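N-acetylmuramoyl-l-alanine amidase (PDB 3NE8) probably hydrolyses, with a bound zinc ion, the amide bond between N-acetylmuramic acid and L-alanine in peptidoglycan, as an amidase that remodels the cell wall during division. Local coordinates at residues F35-R40 and T54-I59; S47-A52 and S219-A224; A75-S80 and I149-N154; I189-L194 and K210-S215. All coordinates share one frame; numbering follows the deposited sequence. Where two conformers were deposited one is given.

In the fold
The four contacts run from the surface of the domain to its interior. Interactions 1 and 2 lie at the surface, depend on arginine and are polar: in 35-40 with 54-59 two arginines form salt bridges to one aspartate, whereas in 47-52 with 219-224 an arginine meets backbone and hydroxyl oxygens and one water. Interactions 3 and 4 are buried and purely apolar, each resting on one long side chain that a helix sends toward the sheet, Phe151 or Met212. Helix 206-227 serves both interactions 2 and 4, while the neighbouring strands 77-82 and 186-190 carry interactions 3 and 4. Phe35, on the helix of interaction 1, packs against Ile191 and Met212 of interaction 4.

Interaction 1. Residues F35-R40 and T54-I59; sequences FARALR and TRDSDI
The guanidinium groups of Arg37 and Arg40 both offer their edges to Asp56, and both stand steeply to its carboxylate, the planes of Arg37 and Asp56 being 73° apart. At the edge of Arg37, OD2 of Asp56 lies in the guanidinium plane and takes two N-H groups side-on: NE at 2.8 Å, nearly in line with the C-O bond, and NH2 at 3.1 Å, from above the carboxylate plane. Arg37 NH2 also makes a weak bond to the backbone O of Asp56, 3.0 Å away. Arg40 uses the other oxygen, its NH1 reaching OD1 of Asp56 at 2.8 Å with an N-H...O angle of 156°. A bend at chi3 (66°) turns the end of Arg40 toward the aspartate, while Arg37 runs extended as far as NE. One carboxylate thus joins two arginines into a salt-bridge network that probably offsets their like charges. Within the loop, Arg55 NH1 bonds to Ser57 O, and its NE and NH2 reach backbone oxygens of Pro11, Gly12 and Lys29. The network ties the outward side of helix 28-45 to the loop that leaves strand 49-53 for helix 63-72, while Phe35 and Leu39 of helix 28-45 pack against helix 206-227.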
# COMPACT_ATOMS: atom_id res chain seq x y z
N PHE A 35 15.35 17.14 -14.19
CA PHE A 35 14.12 16.49 -13.76
C PHE A 35 13.94 16.58 -12.25
O PHE A 35 12.84 16.86 -11.76
CB PHE A 35 14.07 15.03 -14.22
CG PHE A 35 12.72 14.41 -14.00
CD1 PHE A 35 11.73 14.51 -14.96
CD2 PHE A 35 12.42 13.78 -12.80
CE1 PHE A 35 10.47 13.97 -14.75
CE2 PHE A 35 11.16 13.24 -12.58
CZ PHE A 35 10.19 13.34 -13.56
N ALA A 36 15.01 16.33 -11.50
CA ALA A 36 14.94 16.43 -10.05
C ALA A 36 14.52 17.83 -9.62
O ALA A 36 13.71 17.98 -8.69
CB ALA A 36 16.28 16.06 -9.42
N ARG A 37 15.08 18.85 -10.27
CA ARG A 37 14.71 20.23 -9.95
C ARG A 37 13.23 20.49 -10.25
O ARG A 37 12.55 21.19 -9.50
CB ARG A 37 15.65 21.19 -10.69
CG ARG A 37 17.05 21.17 -10.12
CD ARG A 37 18.05 21.86 -11.01
NE ARG A 37 19.32 22.08 -10.31
CZ ARG A 37 20.41 22.58 -10.86
NH1 ARG A 37 20.44 22.84 -12.17
NH2 ARG A 37 21.50 22.80 -10.12
N ALA A 38 12.73 19.93 -11.36
CA ALA A 38 11.32 20.10 -11.69
C ALA A 38 10.41 19.40 -10.67
O ALA A 38 9.37 19.94 -10.28
CB ALA A 38 11.04 19.56 -13.09
N LEU A 39 10.81 18.21 -10.25
CA LEU A 39 10.04 17.48 -9.25
C LEU A 39 10.08 18.20 -7.90
O LEU A 39 9.06 18.31 -7.22
CB LEU A 39 10.53 16.03 -9.17
CG LEU A 39 9.85 15.12 -8.14
CD1 LEU A 39 8.33 15.13 -8.30
CD2 LEU A 39 10.39 13.72 -8.29
N ARG A 40 11.24 18.73 -7.53
CA ARG A 40 11.32 19.57 -6.35
C ARG A 40 10.33 20.74 -6.44
O ARG A 40 9.59 21.02 -5.49
CB ARG A 40 12.75 20.09 -6.16
CG ARG A 40 12.93 21.12 -5.04
CD ARG A 40 14.39 21.66 -5.00
NE ARG A 40 14.74 22.44 -6.19
CZ ARG A 40 15.98 22.83 -6.52
NH1 ARG A 40 16.98 22.49 -5.75
NH2 ARG A 40 16.21 23.53 -7.63
N THR A 54 20.28 14.91 -3.39
CA THR A 54 21.61 14.41 -3.07
C THR A 54 22.71 15.33 -3.62
O THR A 54 23.76 15.48 -3.01
CB THR A 54 21.83 12.98 -3.58
OG1 THR A 54 21.59 12.97 -4.99
CG2 THR A 54 20.89 11.99 -2.87
N ARG A 55 22.48 15.86 -4.82
CA ARG A 55 23.32 16.89 -5.42
C ARG A 55 22.41 17.91 -6.08
O ARG A 55 21.37 17.55 -6.65
CB ARG A 55 24.28 16.31 -6.46
CG ARG A 55 23.59 15.76 -7.72
CD ARG A 55 24.59 15.14 -8.68
NE ARG A 55 23.98 14.54 -9.87
CZ ARG A 55 23.86 15.14 -11.05
NH1 ARG A 55 24.27 16.40 -11.20
NH2 ARG A 55 23.34 14.50 -12.08
N ASP A 56 22.79 19.18 -5.97
CA ASP A 56 22.11 20.25 -6.68
C ASP A 56 23.13 21.04 -7.49
O ASP A 56 23.09 22.27 -7.59
CB ASP A 56 21.33 21.16 -5.73
CG ASP A 56 20.26 21.97 -6.44
OD1 ASP A 56 19.74 22.90 -5.80
OD2 ASP A 56 19.97 21.70 -7.62
N SER A 57 24.06 20.29 -8.08
CA SER A 57 25.13 20.82 -8.90
C SER A 57 25.75 19.64 -9.62
O SER A 57 25.38 18.48 -9.37
CB SER A 57 26.18 21.52 -8.05
OG SER A 57 26.84 20.59 -7.21
N ASP A 58 26.71 19.93 -10.49
CA ASP A 58 27.34 18.92 -11.31
C ASP A 58 28.53 18.33 -10.57
O ASP A 58 29.67 18.76 -10.77
CB ASP A 58 27.79 19.53 -12.64
CG ASP A 58 28.32 18.50 -13.60
OD1 ASP A 58 27.87 17.35 -13.53
OD2 ASP A 58 29.20 18.84 -14.41
N ILE A 59 28.27 17.37 -9.69
CA ILE A 59 29.33 16.70 -8.95
C ILE A 59 29.09 15.20 -9.01
O ILE A 59 27.96 14.73 -9.18
CB ILE A 59 29.37 17.13 -7.47
CG1 ILE A 59 28.01 16.95 -6.81
CG2 ILE A 59 29.86 18.57 -7.34
CD1 ILE A 59 28.03 17.06 -5.29

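Interaction 2. Residues S47-A52 and S219-A224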
# COMPACT_ATOMS: atom_id res chain seq x y z
N SER A 47 1.55 21.21 -0.37
CA SER A 47 1.72 21.45 1.05
C SER A 47 2.41 20.26 1.70
O SER A 47 2.33 19.13 1.21
CB SER A 47 0.37 21.72 1.72
OG SER A 47 -0.50 20.61 1.61
N HIS A 48 3.12 20.53 2.79
CA HIS A 48 3.60 19.48 3.68
C HIS A 48 4.58 18.48 3.07
O HIS A 48 4.62 17.33 3.50
CB HIS A 48 2.41 18.72 4.28
CG HIS A 48 1.38 19.59 4.93
ND1 HIS A 48 0.11 19.74 4.43
CD2 HIS A 48 1.44 20.37 6.03
CE1 HIS A 48 -0.58 20.57 5.20
NE2 HIS A 48 0.21 20.97 6.18
N THR A 49 5.36 18.90 2.07
CA THR A 49 6.49 18.09 1.63
C THR A 49 7.79 18.87 1.72
O THR A 49 7.90 19.96 1.17
CB THR A 49 6.34 17.59 0.18
OG1 THR A 49 5.07 16.94 0.02
CG2 THR A 49 7.46 16.63 -0.16
N ILE A 50 8.78 18.30 2.41
CA ILE A 50 10.11 18.90 2.50
C ILE A 50 11.05 18.08 1.64
O ILE A 50 11.11 16.85 1.77
CB ILE A 50 10.60 18.94 3.95
CG1 ILE A 50 9.65 19.78 4.80
CG2 ILE A 50 12.01 19.50 4.02
CD1 ILE A 50 10.10 19.90 6.23
N VAL A 51 11.78 18.75 0.75
CA VAL A 51 12.55 18.07 -0.27
C VAL A 51 14.02 18.41 -0.16
O VAL A 51 14.38 19.57 0.07
CB VAL A 51 12.11 18.53 -1.67
CG1 VAL A 51 12.87 17.79 -2.76
CG2 VAL A 51 10.61 18.35 -1.83
N ALA A 52 14.88 17.43 -0.35
CA ALA A 52 16.31 17.67 -0.51
C ALA A 52 16.80 16.85 -1.70
O ALA A 52 16.23 15.81 -2.03
CB ALA A 52 17.08 17.31 0.74
N SER A 219 1.65 11.34 -6.80
CA SER A 219 1.87 10.04 -6.20
C SER A 219 2.51 10.16 -4.83
O SER A 219 2.16 9.43 -3.91
CB SER A 219 2.72 9.14 -7.09
OG SER A 219 2.03 8.85 -8.29
N ILE A 220 3.48 11.07 -4.71
CA ILE A 220 4.14 11.31 -3.43
C ILE A 220 3.16 11.82 -2.38
O ILE A 220 3.17 11.36 -1.23
CB ILE A 220 5.34 12.26 -3.58
CG1 ILE A 220 6.45 11.56 -4.38
CG2 ILE A 220 5.84 12.72 -2.21
CD1 ILE A 220 7.56 12.50 -4.82
N ARG A 221 2.29 12.75 -2.75
CA ARG A 221 1.27 13.24 -1.83
C ARG A 221 0.36 12.11 -1.34
O ARG A 221 0.01 12.04 -0.16
CB ARG A 221 0.44 14.34 -2.49
CG ARG A 221 1.27 15.54 -2.95
CD ARG A 221 1.43 16.58 -1.85
NE ARG A 221 2.14 16.07 -0.68
CZ ARG A 221 1.72 16.23 0.57
NH1 ARG A 221 0.60 16.90 0.82
NH2 ARG A 221 2.43 15.73 1.57
N GLN A 222 -0.04 11.23 -2.25
CA GLN A 222 -0.89 10.10 -1.87
C GLN A 222 -0.14 9.16 -0.93
O GLN A 222 -0.69 8.67 0.05
CB GLN A 222 -1.34 9.34 -3.11
CG GLN A 222 -2.36 10.10 -3.95
CD GLN A 222 -2.84 9.28 -5.12
OE1 GLN A 222 -2.07 8.56 -5.75
NE2 GLN A 222 -4.14 9.36 -5.41
N PHE A 223 1.13 8.92 -1.22
CA PHE A 223 1.96 8.08 -0.38
C PHE A 223 2.15 8.68 1.02
O PHE A 223 2.08 7.97 2.02
CB PHE A 223 3.30 7.87 -1.08
CG PHE A 223 4.24 6.92 -0.40
CD1 PHE A 223 3.94 5.56 -0.32
CD2 PHE A 223 5.45 7.37 0.09
CE1 PHE A 223 4.84 4.68 0.27
CE2 PHE A 223 6.35 6.50 0.68
CZ PHE A 223 6.04 5.15 0.77
N ALA A 224 2.34 10.00 1.08
CA ALA A 224 2.47 10.69 2.35
C ALA A 224 1.19 10.53 3.18
O ALA A 224 1.24 10.27 4.38
CB ALA A 224 2.75 12.16 2.12
O HOH W 1 -0.53 19.40 -0.84
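In the conformer described, Arg221 reaches out from helix 206-227 to meet Ser47 and His48, just ahead of strand 49-53, and Thr49, its first residue; nearly all of the contact is polar. Among the direct approaches, those to backbone oxygens come first. Ser47 O lies over one face of the guanidinium, 2.8 Å from Arg221 NH1 in this conformer, at an angle too poor for a hydrogen bond; the approach may be a carbonyl dipole set against the charged plane. His48 O is 3.3 Å from Arg221 NH2, again at a poor angle. The hydroxyl contact is made by Thr49, whose OG1 stands obliquely to the guanidinium, 3.1 Å from Arg221 NE and 3.3 Å from Arg221 NH2, as the two side chains run alongside each other, pointing opposite ways. Arg221 reaches this position by folding back at chi2 (-88°) and again at chi3 (62°).

Solvent supplies the clear hydrogen bonds. One water accepts from Ser47 N at 2.8 Å and from Arg221 NH1 at 3.2 Å, bridging the segments where the direct carbonyl approach is badly angled. Apolar packing is shared nearby, where Ile220 and Thr49 both touch Val7 of strand 5-11 and Leu43 of helix 28-45.

With a water bridge and no salt bridge between the segments, this edge of the sheet is joined to the helix by a cation among neutral oxygens. Such a contact is probably adaptable, in keeping with the two conformers modelled for Arg221.

Interaction 3. Residues A75-S80 and I149-N154; sequences ADLFIS and INFANN
Phe151 and Leu77 meet face-on in the core, where helix 135-161 joins helix 206-227 in covering one side of the mixed beta sheet of this alpha/beta zinc amidase domain. Leu77, on strand 77-82, sets CD2 above the middle of the Phe151 ring: the methyl is 3.8 Å from the ring centroid and only 12° off the normal, a well-centred CH-pi contact. Its other methyl, CD1, rests nearer the inner part of the ring, 3.8 Å from Phe151 CD2. The phenyl reaches the strand because its CG lies anti to the backbone N (chi1 -178°), which sends the ring out from the helix toward the sheet. Two residues along, Ile79 points the same way and lies roughly perpendicular to Phe151.

The three side chains are buried, and Ile220 of helix 206-227 touches each of them, bringing a third element into the cluster. Beside it, the ring of Phe223 meets that of Phe151 with the planes about 55° apart. Farther round helix 135-161, Ile149 and Asn153 pack on Tyr226 of the second subunit, and this helix thus serves both the core and the contact between subunits. At the outer end of the ring, Ile79 CD1 comes to 3.8 Å from Phe151 CE2.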
# COMPACT_ATOMS: atom_id res chain seq x y z
N ALA A 75 14.88 10.79 5.66
CA ALA A 75 13.92 10.73 4.56
C ALA A 75 12.83 9.71 4.82
O ALA A 75 13.09 8.63 5.36
CB ALA A 75 14.62 10.39 3.26
N ASP A 76 11.61 10.05 4.42
CA ASP A 76 10.49 9.11 4.37
C ASP A 76 10.40 8.38 3.03
O ASP A 76 9.67 7.40 2.89
CB ASP A 76 9.19 9.85 4.63
CG ASP A 76 9.15 10.49 6.00
OD1 ASP A 76 9.37 9.77 7.00
OD2 ASP A 76 8.90 11.71 6.08
N LEU A 77 11.13 8.88 2.03
CA LEU A 77 11.09 8.33 0.68
C LEU A 77 12.33 8.83 -0.05
O LEU A 77 12.73 9.99 0.11
CB LEU A 77 9.82 8.80 -0.05
CG LEU A 77 9.66 8.37 -1.51
CD1 LEU A 77 9.59 6.85 -1.68
CD2 LEU A 77 8.42 9.03 -2.12
N PHE A 78 12.92 7.96 -0.86
CA PHE A 78 14.11 8.23 -1.65
C PHE A 78 13.82 7.81 -3.09
O PHE A 78 13.37 6.69 -3.34
CB PHE A 78 15.28 7.42 -1.09
CG PHE A 78 16.56 7.55 -1.89
CD1 PHE A 78 17.33 8.70 -1.82
CD2 PHE A 78 16.98 6.51 -2.71
CE1 PHE A 78 18.52 8.81 -2.53
CE2 PHE A 78 18.15 6.62 -3.45
CZ PHE A 78 18.93 7.78 -3.35
N ILE A 79 14.05 8.73 -4.03
CA ILE A 79 13.80 8.47 -5.45
C ILE A 79 15.06 8.77 -6.24
O ILE A 79 15.52 9.92 -6.27
CB ILE A 79 12.64 9.35 -5.97
CG1 ILE A 79 11.36 9.13 -5.15
CG2 ILE A 79 12.39 9.06 -7.44
CD1 ILE A 79 10.22 10.08 -5.51
N SER A 80 15.61 7.75 -6.88
CA SER A 80 16.77 7.95 -7.75
C SER A 80 16.27 8.07 -9.18
O SER A 80 15.50 7.22 -9.66
CB SER A 80 17.74 6.78 -7.61
OG SER A 80 18.96 7.05 -8.30
N ILE A 149 7.50 -0.88 -2.64
CA ILE A 149 6.59 -1.53 -3.58
C ILE A 149 5.30 -0.72 -3.74
O ILE A 149 4.80 -0.50 -4.84
CB ILE A 149 6.23 -2.98 -3.09
CG1 ILE A 149 7.45 -3.91 -3.13
CG2 ILE A 149 5.11 -3.57 -3.92
CD1 ILE A 149 8.02 -4.14 -4.51
N ASN A 150 4.75 -0.31 -2.60
CA ASN A 150 3.53 0.49 -2.61
C ASN A 150 3.73 1.76 -3.43
O ASN A 150 2.91 2.10 -4.28
CB ASN A 150 3.10 0.84 -1.19
CG ASN A 150 1.91 1.77 -1.16
OD1 ASN A 150 2.06 2.97 -1.18
ND2 ASN A 150 0.72 1.20 -1.13
N PHE A 151 4.83 2.47 -3.19
CA PHE A 151 5.07 3.69 -3.93
C PHE A 151 5.26 3.41 -5.42
O PHE A 151 4.71 4.12 -6.27
CB PHE A 151 6.26 4.45 -3.36
CG PHE A 151 6.51 5.76 -4.07
CD1 PHE A 151 5.57 6.77 -4.02
CD2 PHE A 151 7.66 5.95 -4.83
CE1 PHE A 151 5.78 7.97 -4.68
CE2 PHE A 151 7.87 7.15 -5.50
CZ PHE A 151 6.93 8.16 -5.42
N ALA A 152 6.05 2.39 -5.74
CA ALA A 152 6.25 2.04 -7.15
C ALA A 152 4.91 1.80 -7.85
O ALA A 152 4.67 2.29 -8.96
CB ALA A 152 7.15 0.80 -7.28
N ASN A 153 4.03 1.04 -7.19
CA ASN A 153 2.71 0.73 -7.74
C ASN A 153 1.90 1.97 -7.99
O ASN A 153 1.26 2.11 -9.04
CB ASN A 153 1.92 -0.16 -6.78
CG ASN A 153 2.29 -1.61 -6.88
OD1 ASN A 153 2.92 -2.04 -7.84
ND2 ASN A 153 1.89 -2.39 -5.88
N ASN A 154 1.92 2.88 -7.03
CA ASN A 154 1.15 4.09 -7.18
C ASN A 154 1.69 4.98 -8.30
O ASN A 154 0.92 5.57 -9.05
CB ASN A 154 1.07 4.87 -5.88
CG ASN A 154 -0.17 5.75 -5.81
OD1 ASN A 154 -1.25 5.34 -6.24
ND2 ASN A 154 -0.02 6.95 -5.29

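Interaction 4. Residues I189-L194 and K210-S215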
# COMPACT_ATOMS: atom_id res chain seq x y z
N ILE A 189 13.57 5.53 -10.74
CA ILE A 189 12.66 5.82 -11.84
C ILE A 189 13.46 6.14 -13.09
O ILE A 189 14.30 7.04 -13.08
CB ILE A 189 11.73 6.99 -11.53
CG1 ILE A 189 10.88 6.65 -10.30
CG2 ILE A 189 10.84 7.30 -12.74
CD1 ILE A 189 9.90 7.74 -9.91
N GLU A 190 13.24 5.37 -14.15
CA GLU A 190 13.75 5.73 -15.46
C GLU A 190 12.70 6.62 -16.08
O GLU A 190 11.57 6.18 -16.34
CB GLU A 190 13.96 4.50 -16.34
CG GLU A 190 15.04 3.56 -15.85
CD GLU A 190 16.45 4.05 -16.07
OE1 GLU A 190 16.65 5.07 -16.78
OE2 GLU A 190 17.38 3.41 -15.53
N ILE A 191 13.02 7.89 -16.28
CA ILE A 191 12.00 8.73 -16.86
C ILE A 191 11.83 8.39 -18.34
O ILE A 191 10.73 8.58 -18.87
CB ILE A 191 12.24 10.21 -16.62
CG1 ILE A 191 13.60 10.59 -17.18
CG2 ILE A 191 12.15 10.50 -15.13
CD1 ILE A 191 13.85 12.08 -17.21
N GLY A 192 12.88 7.84 -18.95
CA GLY A 192 12.85 7.29 -20.30
C GLY A 192 14.23 6.72 -20.58
O GLY A 192 15.12 6.86 -19.75
N TYR A 193 14.42 6.11 -21.75
CA TYR A 193 15.72 5.53 -22.08
C TYR A 193 16.40 6.31 -23.19
O TYR A 193 15.88 6.41 -24.30
CB TYR A 193 15.57 4.05 -22.45
CG TYR A 193 15.05 3.24 -21.28
CD1 TYR A 193 15.92 2.74 -20.32
CD2 TYR A 193 13.69 3.03 -21.11
CE1 TYR A 193 15.45 2.03 -19.22
CE2 TYR A 193 13.21 2.31 -20.02
CZ TYR A 193 14.09 1.81 -19.08
OH TYR A 193 13.63 1.10 -18.00
N LEU A 194 17.58 6.85 -22.90
CA LEU A 194 18.30 7.60 -23.91
C LEU A 194 18.79 6.74 -25.08
O LEU A 194 19.25 7.26 -26.09
CB LEU A 194 19.46 8.38 -23.28
CG LEU A 194 19.01 9.71 -22.65
CD1 LEU A 194 20.13 10.36 -21.85
CD2 LEU A 194 18.51 10.67 -23.72
N LYS A 210 7.99 18.30 -17.00
CA LYS A 210 7.17 18.90 -15.96
C LYS A 210 5.89 18.11 -15.73
O LYS A 210 5.47 17.90 -14.59
CB LYS A 210 6.84 20.36 -16.32
CG LYS A 210 6.03 21.09 -15.27
CD LYS A 210 5.75 22.52 -15.71
CE LYS A 210 5.07 23.31 -14.60
NZ LYS A 210 4.98 24.76 -14.95
N GLN A 211 5.25 17.66 -16.81
CA GLN A 211 4.03 16.88 -16.68
C GLN A 211 4.29 15.56 -15.96
O GLN A 211 3.49 15.13 -15.11
CB GLN A 211 3.40 16.64 -18.05
CG GLN A 211 2.85 17.94 -18.65
CD GLN A 211 2.48 17.82 -20.11
OE1 GLN A 211 2.58 16.75 -20.71
NE2 GLN A 211 2.05 18.93 -20.70
N MSE A 212 5.41 14.91 -16.25
CA MSE A 212 5.74 13.68 -15.56
C MSE A 212 6.06 13.96 -14.09
O MSE A 212 5.64 13.21 -13.21
CB MSE A 212 6.89 12.94 -16.23
CG MSE A 212 7.21 11.62 -15.54
SE MSE A 212 8.47 10.52 -16.55
CE MSE A 212 8.74 9.11 -15.25
N ALA A 213 6.82 15.02 -13.84
CA ALA A 213 7.13 15.40 -12.47
C ALA A 213 5.86 15.69 -11.67
O ALA A 213 5.76 15.32 -10.50
CB ALA A 213 8.07 16.61 -12.46
N ALA A 214 4.88 16.34 -12.30
CA ALA A 214 3.62 16.64 -11.63
C ALA A 214 2.90 15.37 -11.21
O ALA A 214 2.31 15.30 -10.12
CB ALA A 214 2.73 17.50 -12.50
N SER A 215 2.94 14.35 -12.07
CA SER A 215 2.30 13.08 -11.76
C SER A 215 3.01 12.40 -10.59
O SER A 215 2.38 11.89 -9.66
CB SER A 215 2.32 12.17 -12.99
OG SER A 215 1.74 10.91 -12.69
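Met212, modelled as selenomethionine, points straight from its helix at Ile191, just past the end of strand 186-190, and ends against two isoleucines. Its chain is fully extended, with CG opposite the backbone N (chi1 -178°) and the later torsions also near 180°, carrying the terminal methyl to Ile189 and Ile191. That methyl, CE, does most of the touching. It lies 3.7 Å from CG2 of Ile189, whose side chain runs past Met212 in the opposite direction, and 3.7 Å from CG2 of Ile191, whose side chain is set at a slant to it. The methyl also meets the main chain, 3.7 Å from Ile191 CA. Just behind it the selenium sits beside the same residue, 3.8 Å from Ile191 CB. In the Ile191 conformer described, CG1 stands between the backbone N and carbonyl carbon (chi1 58°), leaving CG2 to face Met212 while the longer branch leads away.

Glu190, between the two isoleucines, points away from the helix; its side chain comes within about 5 Å of the zinc ion, and its OE1 accepts a hydrogen bond from Asp84 N, the backbone of a zinc ligand. The apolar contact thus appears to lie on the side of the strand opposite Glu190. Around it, Phe35 of helix 28-45 touches both Ile191 and Met212, Leu159 of helix 135-161 packs on Met212, and Leu203 of helix 197-203 touches Ile191.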